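Carbohydrate binding module family 33 and 10 domain protein (Teredinibacter turnerae, PDB 6RW7) probably acts as a copper-dependent AA10 lytic polysaccharide monooxygenase that cleaves cellulose oxidatively, this chain being the LPMO domain of a longer, cellulose-binding protein. Local coordinates at residues 6-10 / 11-15; 39-42 / 43-46; 73-76 / 77-80; 129-133 / 134-138; 173-176 / 177-181. All blocks are in the same frame, centred on the assembly; numbering follows the deposited sequence. Where two conformers were deposited one is given.

Interaction 1: 6-10 / 11-15; sequences SPPSR and QQHCG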
# COMPACT_ATOMS: atom_id res chain seq x y z
N SER A 6 5.01 -6.42 5.00
CA SER A 6 4.63 -7.83 4.78
C SER A 6 3.13 -7.92 4.62
O SER A 6 2.42 -7.42 5.48
CB SER A 6 5.09 -8.70 5.93
OG SER A 6 4.72 -10.03 5.65
N PRO A 7 2.58 -8.50 3.53
CA PRO A 7 3.36 -8.89 2.35
C PRO A 7 4.01 -7.65 1.75
O PRO A 7 3.58 -6.52 2.00
CB PRO A 7 2.30 -9.44 1.40
CG PRO A 7 1.05 -8.71 1.83
CD PRO A 7 1.14 -8.67 3.34
N PRO A 8 5.12 -7.82 1.01
CA PRO A 8 5.90 -6.66 0.60
C PRO A 8 5.14 -5.78 -0.39
O PRO A 8 4.82 -6.22 -1.48
CB PRO A 8 7.17 -7.23 -0.02
CG PRO A 8 6.81 -8.66 -0.36
CD PRO A 8 5.76 -9.09 0.65
N SER A 9 4.96 -4.52 -0.02
CA SER A 9 4.34 -3.50 -0.88
C SER A 9 5.32 -3.05 -1.97
O SER A 9 6.51 -3.40 -1.94
CB SER A 9 3.92 -2.28 -0.09
OG SER A 9 5.05 -1.60 0.42
N ARG A 10 4.83 -2.23 -2.87
CA ARG A 10 5.70 -1.63 -3.91
C ARG A 10 6.84 -0.88 -3.23
O ARG A 10 7.96 -0.87 -3.78
CB ARG A 10 4.90 -0.71 -4.82
CG ARG A 10 3.91 -1.48 -5.69
CD ARG A 10 3.14 -0.63 -6.66
NE ARG A 10 2.29 -1.51 -7.48
CZ ARG A 10 1.57 -1.11 -8.52
NH1 ARG A 10 1.54 0.16 -8.90
NH2 ARG A 10 0.90 -2.04 -9.20
N GLN A 11 6.56 -0.20 -2.12
CA GLN A 11 7.58 0.60 -1.39
C GLN A 11 8.60 -0.30 -0.69
O GLN A 11 9.76 0.11 -0.54
CB GLN A 11 6.88 1.46 -0.35
CG GLN A 11 5.96 2.48 -0.97
CD GLN A 11 4.56 2.37 -0.45
OE1 GLN A 11 3.89 1.36 -0.71
NE2 GLN A 11 4.09 3.41 0.24
N GLN A 12 8.19 -1.49 -0.26
CA GLN A 12 9.11 -2.46 0.37
C GLN A 12 10.09 -2.96 -0.69
O GLN A 12 11.30 -2.98 -0.45
CB GLN A 12 8.32 -3.60 1.01
CG GLN A 12 9.23 -4.69 1.57
CD GLN A 12 10.09 -4.21 2.72
OE1 GLN A 12 9.63 -3.47 3.58
NE2 GLN A 12 11.34 -4.68 2.80
N HIS A 13 9.58 -3.40 -1.82
CA HIS A 13 10.45 -3.92 -2.90
C HIS A 13 11.34 -2.80 -3.45
O HIS A 13 12.54 -3.04 -3.62
CB HIS A 13 9.65 -4.45 -4.08
CG HIS A 13 8.85 -5.69 -3.83
ND1 HIS A 13 9.42 -6.90 -3.55
CD2 HIS A 13 7.52 -5.89 -3.90
CE1 HIS A 13 8.47 -7.82 -3.47
NE2 HIS A 13 7.28 -7.21 -3.66
N CYS A 14 10.73 -1.68 -3.83
CA CYS A 14 11.35 -0.60 -4.62
C CYS A 14 11.32 0.65 -3.74
O CYS A 14 10.32 1.33 -3.75
CB CYS A 14 10.67 -0.41 -5.97
SG CYS A 14 10.28 -1.95 -6.86
N GLY A 15 12.39 0.85 -2.97
CA GLY A 15 12.37 1.79 -1.84
C GLY A 15 13.15 1.20 -0.69
O GLY A 15 14.38 1.42 -0.61
O HOH W 1 4.49 -8.27 -3.33
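The imidazole of His13 carries the pyrrolidine of Pro8 on one face and a water at its edge. Pro8 CB makes the CH-pi contact, 3.9 Å from the centroid of the His13 ring and offset toward its rim, while Pro8 CG lies off the CE1-NE2 rim. The water lies in the ring plane; it donates to Pro8 O at 2.8 Å and is 3.0 Å from His13 NE2, so ring and carbonyl are tied by a bridge as well as by packing. ND1 of His13 is hydrogen-bonded to Lys27 NZ, which helps to fix the ring's rotation. Beside the ring, Gln12 CG rests on Pro8 CB at 3.6 Å before its chain bends away and the amide reaches Glu17.

Ser9 is the N-cap of the helix. A chi1 of 67° sets its OG between backbone N and carbonyl carbon, where it accepts from Gln12 N (3.2 Å) and, weakly, from Gln11 N; OG is also hydrogen-bonded to Ile4 O. Ser9 O starts the helical bonding with a nearly straight bond from His13 N (3.1 Å, 172°), and Arg10 O follows with Cys14 N at 2.9 Å.

The cap thus ends the loop after strand 3-6 and launches helix 10-17 in the protein interior. Arg10 runs extended to a salt bridge with Asp200, and Gln11 bonds to Ser197 and Phe196, both holding the helix against strand 193-202; the Cys14-Cys28 disulfide ties it to the chain just ahead of helix 29-37.

Interaction 2: 39-42 / 43-46; sequences GGQN and SHWY
Two backbone hydrogen bonds make the turn that joins Gln41 and Asn42 to His44 and Trp45. His44 N donates to Gln41 O at 3.0 Å and Trp45 N to Asn42 O at 3.3 Å, each from three residues on, as in a 3-10 helix; both donors stand well above the plane of the carbonyl they meet, the first by 54°.

The aliphatic contact is a CH-pi pair. Gln41 CB sits squarely over the His44 ring, 3.7 Å from its centroid and only 9° off the normal, with CG beside it over the CE1-NE2 side. His44 reaches this place with CG beside its backbone N (chi1 -69°), while ND1 is hydrogen-bonded to Tyr35 OH, which helps to hold the ring in this rotation. An alanine here would probably leave Gln41 CB without the ring beneath it and Tyr35 OH without its mate.

Water carries the remaining polar link: it donates to Asn42 OD1 at 2.9 Å and accepts from the indole Trp45 NE1 at 2.8 Å. Asn42 OD1 has a second partner in Arg36, so the oxygen is gripped twice. At the indole edge, Asn42 O lies 3.2 Å from Trp45 CD1.

The turn stands at the surface between helix 29-37 and strand 52-54. Gly39, with positive phi, closes that helix in a Schellman motif, and the 3-10 segment folds back so that Trp45 meets Phe32 of the helix and Tyr80 of the loop after strand 52-54, both edge-to-face, while Tyr46 OH bonds to Asp21.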
# COMPACT_ATOMS: atom_id res chain seq x y z
N GLY A 39 9.92 11.13 -16.82
CA GLY A 39 10.42 12.37 -16.22
C GLY A 39 10.55 12.29 -14.71
O GLY A 39 10.94 13.27 -14.13
N GLY A 40 10.35 11.11 -14.11
CA GLY A 40 10.59 10.93 -12.67
C GLY A 40 12.07 10.88 -12.34
O GLY A 40 12.88 10.70 -13.25
N GLN A 41 12.43 11.12 -11.08
CA GLN A 41 13.82 11.23 -10.61
C GLN A 41 14.14 9.99 -9.77
O GLN A 41 13.34 9.59 -8.91
CB GLN A 41 14.04 12.51 -9.79
CG GLN A 41 13.77 13.81 -10.54
CD GLN A 41 14.42 13.90 -11.89
OE1 GLN A 41 13.75 13.97 -12.92
NE2 GLN A 41 15.74 13.89 -11.90
N ASN A 42 15.33 9.43 -9.93
CA ASN A 42 15.80 8.31 -9.10
C ASN A 42 15.67 8.65 -7.61
O ASN A 42 15.38 7.74 -6.82
CB ASN A 42 17.24 7.95 -9.43
CG ASN A 42 17.40 7.01 -10.61
OD1 ASN A 42 16.44 6.47 -11.14
ND2 ASN A 42 18.65 6.71 -10.94
N SER A 43 15.96 9.88 -7.23
CA SER A 43 16.01 10.25 -5.80
C SER A 43 14.61 10.09 -5.18
O SER A 43 14.51 9.92 -3.96
CB SER A 43 16.55 11.62 -5.61
OG SER A 43 15.67 12.57 -6.18
N HIS A 44 13.56 10.14 -5.99
CA HIS A 44 12.18 10.08 -5.44
C HIS A 44 11.93 8.78 -4.67
O HIS A 44 11.08 8.77 -3.73
CB HIS A 44 11.16 10.26 -6.56
CG HIS A 44 11.17 11.63 -7.13
ND1 HIS A 44 10.44 11.97 -8.24
CD2 HIS A 44 11.79 12.76 -6.72
CE1 HIS A 44 10.60 13.26 -8.49
NE2 HIS A 44 11.41 13.77 -7.56
N TRP A 45 12.59 7.68 -5.06
CA TRP A 45 12.36 6.34 -4.46
C TRP A 45 12.89 6.32 -3.02
O TRP A 45 12.49 5.44 -2.24
CB TRP A 45 12.98 5.24 -5.31
CG TRP A 45 12.48 5.18 -6.71
CD1 TRP A 45 13.00 5.81 -7.79
CD2 TRP A 45 11.37 4.39 -7.19
NE1 TRP A 45 12.26 5.52 -8.91
CE2 TRP A 45 11.27 4.64 -8.57
CE3 TRP A 45 10.44 3.52 -6.60
CZ2 TRP A 45 10.31 4.03 -9.37
CZ3 TRP A 45 9.51 2.89 -7.40
CH2 TRP A 45 9.42 3.19 -8.76
N TYR A 46 13.74 7.27 -2.65
CA TYR A 46 14.21 7.39 -1.25
C TYR A 46 13.06 7.84 -0.34
O TYR A 46 13.15 7.65 0.87
CB TYR A 46 15.45 8.28 -1.17
CG TYR A 46 16.66 7.57 -1.71
CD1 TYR A 46 16.86 7.39 -3.07
CD2 TYR A 46 17.56 6.96 -0.85
CE1 TYR A 46 17.95 6.68 -3.56
CE2 TYR A 46 18.66 6.28 -1.32
CZ TYR A 46 18.86 6.12 -2.68
OH TYR A 46 19.95 5.43 -3.14
O HOH W 2 13.61 5.85 -11.35

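Interaction 3: 73-76 / 77-80; sequences ETWN and PAPY
Trp75 meets Pro79 and Ala78 through an unusual torsion: its chi1 of 5° nearly eclipses CG with the backbone N, and chi2 of -122° then lays the indole against the following turn. A cis peptide bond between Asn76 and Pro77 bends the chain sharply and brings Pro79 round over the ring. Pro79 CD stands over the centre of the six-membered ring of Trp75, 3.5 Å from its centroid and 10° off the normal, a close CH-pi contact in which the two side chains cross at about a right angle. Thr74 CG2 lies 3.4 Å above the opposite face, toward the rim, so the indole is clamped between two aliphatic groups. Ala78 CB approaches Trp75 CZ3 obliquely at 3.6 Å. More loosely, Trp75 CH2 touches the edge of the Tyr80 ring at Tyr80 CE2, 4.3 Å away. All this lies in the loop between strands 52-54 and 89-90, where the indole also meets His44.

The contact is apolar. Pro79 CD is bonded to an amide nitrogen, so its hydrogens are probably somewhat positive and well suited to the indole pi cloud; the clamp from both faces is consistent with the strained chi1 being paid for by packing.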
# COMPACT_ATOMS: atom_id res chain seq x y z
N GLU A 73 1.04 14.25 -1.67
CA GLU A 73 1.71 15.55 -1.48
C GLU A 73 3.18 15.51 -1.87
O GLU A 73 3.71 16.56 -2.24
CB GLU A 73 1.59 15.97 -0.02
CG GLU A 73 0.15 16.19 0.39
CD GLU A 73 -0.08 16.80 1.75
OE1 GLU A 73 0.90 17.31 2.33
OE2 GLU A 73 -1.22 16.77 2.24
N THR A 74 3.87 14.39 -1.69
CA THR A 74 5.35 14.38 -1.94
C THR A 74 5.63 14.54 -3.43
O THR A 74 6.55 15.33 -3.81
CB THR A 74 5.99 13.11 -1.35
OG1 THR A 74 5.55 13.05 0.01
CG2 THR A 74 7.50 13.09 -1.49
N TRP A 75 4.92 13.78 -4.25
CA TRP A 75 4.98 13.83 -5.73
C TRP A 75 3.64 13.34 -6.26
O TRP A 75 3.00 12.50 -5.62
CB TRP A 75 6.15 13.03 -6.31
CG TRP A 75 7.01 12.23 -5.38
CD1 TRP A 75 8.35 12.36 -5.20
CD2 TRP A 75 6.60 11.13 -4.56
NE1 TRP A 75 8.82 11.40 -4.34
CE2 TRP A 75 7.76 10.65 -3.92
CE3 TRP A 75 5.36 10.53 -4.28
CZ2 TRP A 75 7.71 9.57 -3.04
CZ3 TRP A 75 5.32 9.48 -3.39
CH2 TRP A 75 6.48 9.01 -2.78
N ASN A 76 3.26 13.84 -7.43
CA ASN A 76 2.01 13.40 -8.09
C ASN A 76 2.28 13.48 -9.59
O ASN A 76 2.49 14.59 -10.09
CB ASN A 76 0.84 14.26 -7.64
CG ASN A 76 -0.46 13.79 -8.23
OD1 ASN A 76 -0.60 12.62 -8.52
ND2 ASN A 76 -1.42 14.71 -8.37
N PRO A 77 2.37 12.37 -10.34
CA PRO A 77 2.19 11.01 -9.83
C PRO A 77 3.32 10.56 -8.90
O PRO A 77 4.40 11.14 -8.92
CB PRO A 77 2.15 10.14 -11.10
CG PRO A 77 2.88 10.94 -12.14
CD PRO A 77 2.63 12.39 -11.79
N ALA A 78 3.06 9.53 -8.10
CA ALA A 78 4.08 8.88 -7.26
C ALA A 78 4.91 7.94 -8.12
O ALA A 78 4.43 7.39 -9.13
CB ALA A 78 3.44 8.11 -6.11
N PRO A 79 6.14 7.60 -7.70
CA PRO A 79 6.86 6.47 -8.31
C PRO A 79 5.96 5.23 -8.40
O PRO A 79 6.02 4.47 -9.34
CB PRO A 79 8.03 6.28 -7.33
CG PRO A 79 8.29 7.68 -6.82
CD PRO A 79 6.93 8.29 -6.66
N TYR A 80 5.11 5.05 -7.37
CA TYR A 80 4.30 3.83 -7.15
C TYR A 80 3.08 3.80 -8.06
O TYR A 80 2.41 2.75 -8.09
CB TYR A 80 4.01 3.70 -5.65
CG TYR A 80 5.32 3.69 -4.90
CD1 TYR A 80 6.19 2.61 -5.02
CD2 TYR A 80 5.75 4.80 -4.20
CE1 TYR A 80 7.44 2.62 -4.45
CE2 TYR A 80 7.01 4.83 -3.64
CZ TYR A 80 7.86 3.75 -3.76
OH TYR A 80 9.10 3.78 -3.20

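Interaction 4: 129-133 / 134-138; sequences RELTW and ADFED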
# COMPACT_ATOMS: atom_id res chain seq x y z
N ARG A 129 -0.62 0.22 -18.24
CA ARG A 129 -1.54 1.31 -17.90
C ARG A 129 -1.55 1.44 -16.39
O ARG A 129 -1.23 0.46 -15.68
CB ARG A 129 -2.94 1.07 -18.47
CG ARG A 129 -3.70 -0.06 -17.81
CD ARG A 129 -5.21 0.09 -17.86
NE ARG A 129 -5.89 -1.13 -17.41
CZ ARG A 129 -6.28 -1.39 -16.16
NH1 ARG A 129 -6.05 -0.54 -15.18
NH2 ARG A 129 -6.88 -2.55 -15.90
N GLU A 130 -1.92 2.62 -15.92
CA GLU A 130 -2.11 2.87 -14.48
C GLU A 130 -3.37 2.13 -14.01
O GLU A 130 -4.35 1.98 -14.76
CB GLU A 130 -2.27 4.36 -14.17
CG GLU A 130 -0.96 5.12 -14.26
CD GLU A 130 -0.94 6.31 -13.33
OE1 GLU A 130 -1.66 6.27 -12.31
OE2 GLU A 130 -0.19 7.28 -13.63
N LEU A 131 -3.35 1.74 -12.76
CA LEU A 131 -4.58 1.30 -12.07
C LEU A 131 -5.60 2.45 -12.11
O LEU A 131 -5.22 3.63 -12.11
CB LEU A 131 -4.23 0.92 -10.64
CG LEU A 131 -3.32 -0.29 -10.50
CD1 LEU A 131 -2.80 -0.39 -9.06
CD2 LEU A 131 -4.05 -1.56 -10.91
N THR A 132 -6.87 2.09 -12.17
CA THR A 132 -8.01 3.01 -12.08
C THR A 132 -8.92 2.52 -10.96
O THR A 132 -8.82 1.33 -10.58
CB THR A 132 -8.81 3.08 -13.39
OG1 THR A 132 -9.56 1.87 -13.53
CG2 THR A 132 -7.92 3.30 -14.59
N TRP A 133 -9.81 3.39 -10.49
CA TRP A 133 -10.77 3.01 -9.44
C TRP A 133 -11.71 1.92 -9.96
O TRP A 133 -12.18 1.11 -9.14
CB TRP A 133 -11.51 4.22 -8.86
CG TRP A 133 -10.55 5.07 -8.10
CD1 TRP A 133 -10.16 6.34 -8.40
CD2 TRP A 133 -9.78 4.67 -6.95
NE1 TRP A 133 -9.22 6.76 -7.52
CE2 TRP A 133 -8.95 5.76 -6.62
CE3 TRP A 133 -9.71 3.51 -6.17
CZ2 TRP A 133 -8.07 5.74 -5.55
CZ3 TRP A 133 -8.84 3.49 -5.10
CH2 TRP A 133 -8.01 4.58 -4.81
N ALA A 134 -11.96 1.86 -11.26
CA ALA A 134 -12.83 0.81 -11.84
C ALA A 134 -12.20 -0.58 -11.63
O ALA A 134 -12.93 -1.56 -11.65
CB ALA A 134 -13.04 1.09 -13.31
N ASP A 135 -10.89 -0.67 -11.39
CA ASP A 135 -10.21 -1.96 -11.13
C ASP A 135 -10.53 -2.47 -9.72
O ASP A 135 -10.31 -3.67 -9.48
CB ASP A 135 -8.70 -1.82 -11.25
CG ASP A 135 -8.22 -1.49 -12.65
OD1 ASP A 135 -8.85 -1.99 -13.62
OD2 ASP A 135 -7.18 -0.76 -12.77
N PHE A 136 -10.96 -1.61 -8.81
CA PHE A 136 -11.04 -1.92 -7.36
C PHE A 136 -12.48 -2.05 -6.91
O PHE A 136 -13.40 -1.41 -7.46
CB PHE A 136 -10.36 -0.84 -6.52
CG PHE A 136 -8.86 -0.97 -6.58
CD1 PHE A 136 -8.11 -0.38 -7.59
CD2 PHE A 136 -8.20 -1.71 -5.62
CE1 PHE A 136 -6.74 -0.56 -7.66
CE2 PHE A 136 -6.83 -1.89 -5.70
CZ PHE A 136 -6.11 -1.29 -6.69
N GLU A 137 -12.67 -2.89 -5.90
CA GLU A 137 -13.95 -2.98 -5.15
C GLU A 137 -14.30 -1.59 -4.61
O GLU A 137 -13.37 -0.84 -4.20
CB GLU A 137 -13.83 -3.98 -4.01
CG GLU A 137 -13.67 -5.42 -4.46
CD GLU A 137 -13.91 -6.44 -3.36
OE1 GLU A 137 -13.54 -6.17 -2.18
OE2 GLU A 137 -14.49 -7.53 -3.70
N ASP A 138 -15.58 -1.26 -4.60
CA ASP A 138 -16.05 0.06 -4.14
C ASP A 138 -15.88 0.21 -2.64
O ASP A 138 -15.75 1.35 -2.22
CB ASP A 138 -17.51 0.25 -4.53
CG ASP A 138 -17.70 0.37 -6.03
OD1 ASP A 138 -16.71 0.71 -6.74
OD2 ASP A 138 -18.82 0.09 -6.49
O HOH W 3 -9.06 -0.07 -15.43
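Thr132 O accepts from Asp135 N and Trp133 O from Phe136 N, both at 3.0 Å and both from donors well above the carbonyl plane, so the chain makes a short 3-10 turn.

Asp135 OD2 takes Thr132 N at 2.9 Å from above the carboxylate plane and, with its syn lone pair, Arg129 NH1 at 2.7 Å. With CG between its backbone N and carbonyl carbon (chi1 70°), Arg129 runs extended to reach it. The salt bridge is completed by a weak bond from NH2 to OD1 (3.1 Å), guanidinium and carboxylate meeting edge to edge with their planes only 30° apart. Arg129 NH1 also donates to Glu130 O. OD1 receives a water at 2.6 Å; the same water binds Thr132 OG1 and lies over one guanidinium face. Two strong donors on OD2 and a water on OD1 fix the rotation of the carboxylate, and would probably favour its charged form. On the apolar side Leu131 CD1 packs at the edge of Phe136 near CZ (4.2 Å), and Thr132 O lies in the plane of that ring.

The turn belongs to the loop between strands 111-118 and 142-145. Leu131 and Phe136 sink onto Val180 of strand 178-187, Trp133 meets Phe182 edge-to-face, and backbone hydrogen bonds between Asp135 and Lys120 and between Glu137 and Ile118 hold the turn beside strand 111-118.

Interaction 5: 173-176 / 177-181; sequences PSRS and GRHVI
Arg175 lies across the His179 ring, crossing it at about a right angle. Its CD stands over one face, 3.7 Å from the centroid and 15° off the normal, a CH-pi contact offset toward the CE1-NE2 rim. The arginine reaches there by bending at chi2 (-68°), and its guanidinium plane is turned 65° from the ring. NH1 donates to Ser174 O at 2.8 Å, while NH2 makes a salt bridge to Glu137 and a hydrogen bond to Thr119 O.

The ring edge faces the backbone: NE2 donates a weak, bent bond to Ser176 O (2.9 Å), and a water 3.1 Å from NE2 accepts from Ser176 N at 3.0 Å. This loop carries the chain from strand 165-172 in one sheet to strand 178-187 in the other, in the immunoglobulin-like beta-sandwich of LPMOs. His179 ND1 is hydrogen-bonded to Thr119 OG1, so both ring nitrogens have partners. A leucine in its place would probably cost Thr119 and Ser176 O this link and leave the Arg175 chain without its flat support. Gly177 turns the corner with positive phi, and backbone hydrogen bonds between Gly177 and Phe203 and between His179 and Val201 start the antiparallel pairing with the region of strand 193-202.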
# COMPACT_ATOMS: atom_id res chain seq x y z
N PRO A 173 -10.46 -11.54 0.71
CA PRO A 173 -11.41 -12.21 -0.17
C PRO A 173 -10.76 -13.26 -1.06
O PRO A 173 -9.58 -13.14 -1.41
CB PRO A 173 -11.98 -11.07 -1.03
CG PRO A 173 -11.77 -9.82 -0.21
CD PRO A 173 -10.48 -10.08 0.53
N SER A 174 -11.55 -14.25 -1.45
CA SER A 174 -11.11 -15.30 -2.39
C SER A 174 -10.78 -14.62 -3.71
O SER A 174 -11.61 -13.82 -4.21
CB SER A 174 -12.14 -16.36 -2.64
OG SER A 174 -12.46 -17.05 -1.44
N ARG A 175 -9.61 -14.91 -4.24
CA ARG A 175 -9.14 -14.36 -5.53
C ARG A 175 -8.31 -15.43 -6.21
O ARG A 175 -7.82 -16.37 -5.51
CB ARG A 175 -8.29 -13.10 -5.33
CG ARG A 175 -9.07 -11.86 -4.93
CD ARG A 175 -9.98 -11.36 -6.03
NE ARG A 175 -10.71 -10.13 -5.73
CZ ARG A 175 -11.86 -10.05 -5.08
NH1 ARG A 175 -12.44 -11.13 -4.58
NH2 ARG A 175 -12.42 -8.86 -4.94
N SER A 176 -8.20 -15.30 -7.52
CA SER A 176 -7.32 -16.12 -8.37
C SER A 176 -6.43 -15.23 -9.23
O SER A 176 -6.88 -14.20 -9.71
CB SER A 176 -8.15 -17.06 -9.22
OG SER A 176 -8.93 -17.87 -8.36
N GLY A 177 -5.18 -15.65 -9.47
CA GLY A 177 -4.27 -14.89 -10.33
C GLY A 177 -3.84 -13.58 -9.71
O GLY A 177 -3.80 -13.45 -8.46
N ARG A 178 -3.52 -12.61 -10.56
CA ARG A 178 -2.79 -11.40 -10.16
C ARG A 178 -3.75 -10.29 -9.78
O ARG A 178 -4.60 -9.89 -10.57
CB ARG A 178 -1.84 -10.92 -11.25
CG ARG A 178 -0.88 -9.88 -10.67
CD ARG A 178 0.39 -9.69 -11.42
NE ARG A 178 1.02 -8.48 -10.98
CZ ARG A 178 2.24 -8.08 -11.35
NH1 ARG A 178 2.72 -6.94 -10.87
NH2 ARG A 178 2.97 -8.82 -12.16
N HIS A 179 -3.54 -9.76 -8.57
CA HIS A 179 -4.39 -8.73 -7.96
C HIS A 179 -3.53 -7.66 -7.31
O HIS A 179 -2.30 -7.81 -7.21
CB HIS A 179 -5.40 -9.37 -7.01
CG HIS A 179 -6.46 -10.09 -7.76
ND1 HIS A 179 -7.55 -9.42 -8.30
CD2 HIS A 179 -6.54 -11.38 -8.18
CE1 HIS A 179 -8.29 -10.28 -8.97
NE2 HIS A 179 -7.67 -11.50 -8.95
N VAL A 180 -4.20 -6.59 -6.90
CA VAL A 180 -3.53 -5.50 -6.15
C VAL A 180 -4.36 -5.20 -4.92
O VAL A 180 -5.60 -5.12 -5.01
CB VAL A 180 -3.38 -4.23 -7.00
CG1 VAL A 180 -2.67 -3.17 -6.19
CG2 VAL A 180 -2.64 -4.49 -8.30
N ILE A 181 -3.67 -5.02 -3.80
CA ILE A 181 -4.28 -4.50 -2.56
C ILE A 181 -3.84 -3.05 -2.39
O ILE A 181 -2.65 -2.76 -2.48
CB ILE A 181 -3.92 -5.41 -1.37
CG1 ILE A 181 -4.57 -6.77 -1.56
CG2 ILE A 181 -4.30 -4.76 -0.04
CD1 ILE A 181 -4.10 -7.85 -0.63
O HOH W 4 -10.05 -13.55 -9.07

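In the fold
Tyr80 joins the first three interactions. Its OH is 2.8 Å from Cys14 O and its O 2.9 Å from Arg10 NH1, both probable hydrogen bonds to interaction 1, and its CE1 touches Trp45 CZ3 of interaction 2 at 3.6 Å. Interactions 2 and 3, with centres about 10 Å apart, also meet through His44 and Trp75. The side chains of Trp75 (interaction 3) and Gln11 (interaction 1) are each about 12 Å from the copper(I) ion held by His1 and His107. In interaction 1, the Gln12 side chain is about 6 Å from the separate copper(II) ion. Interactions 4 and 5 stand away from these sites, joined by the Glu137 OE2 to Arg175 NH2 salt bridge (2.8 Å).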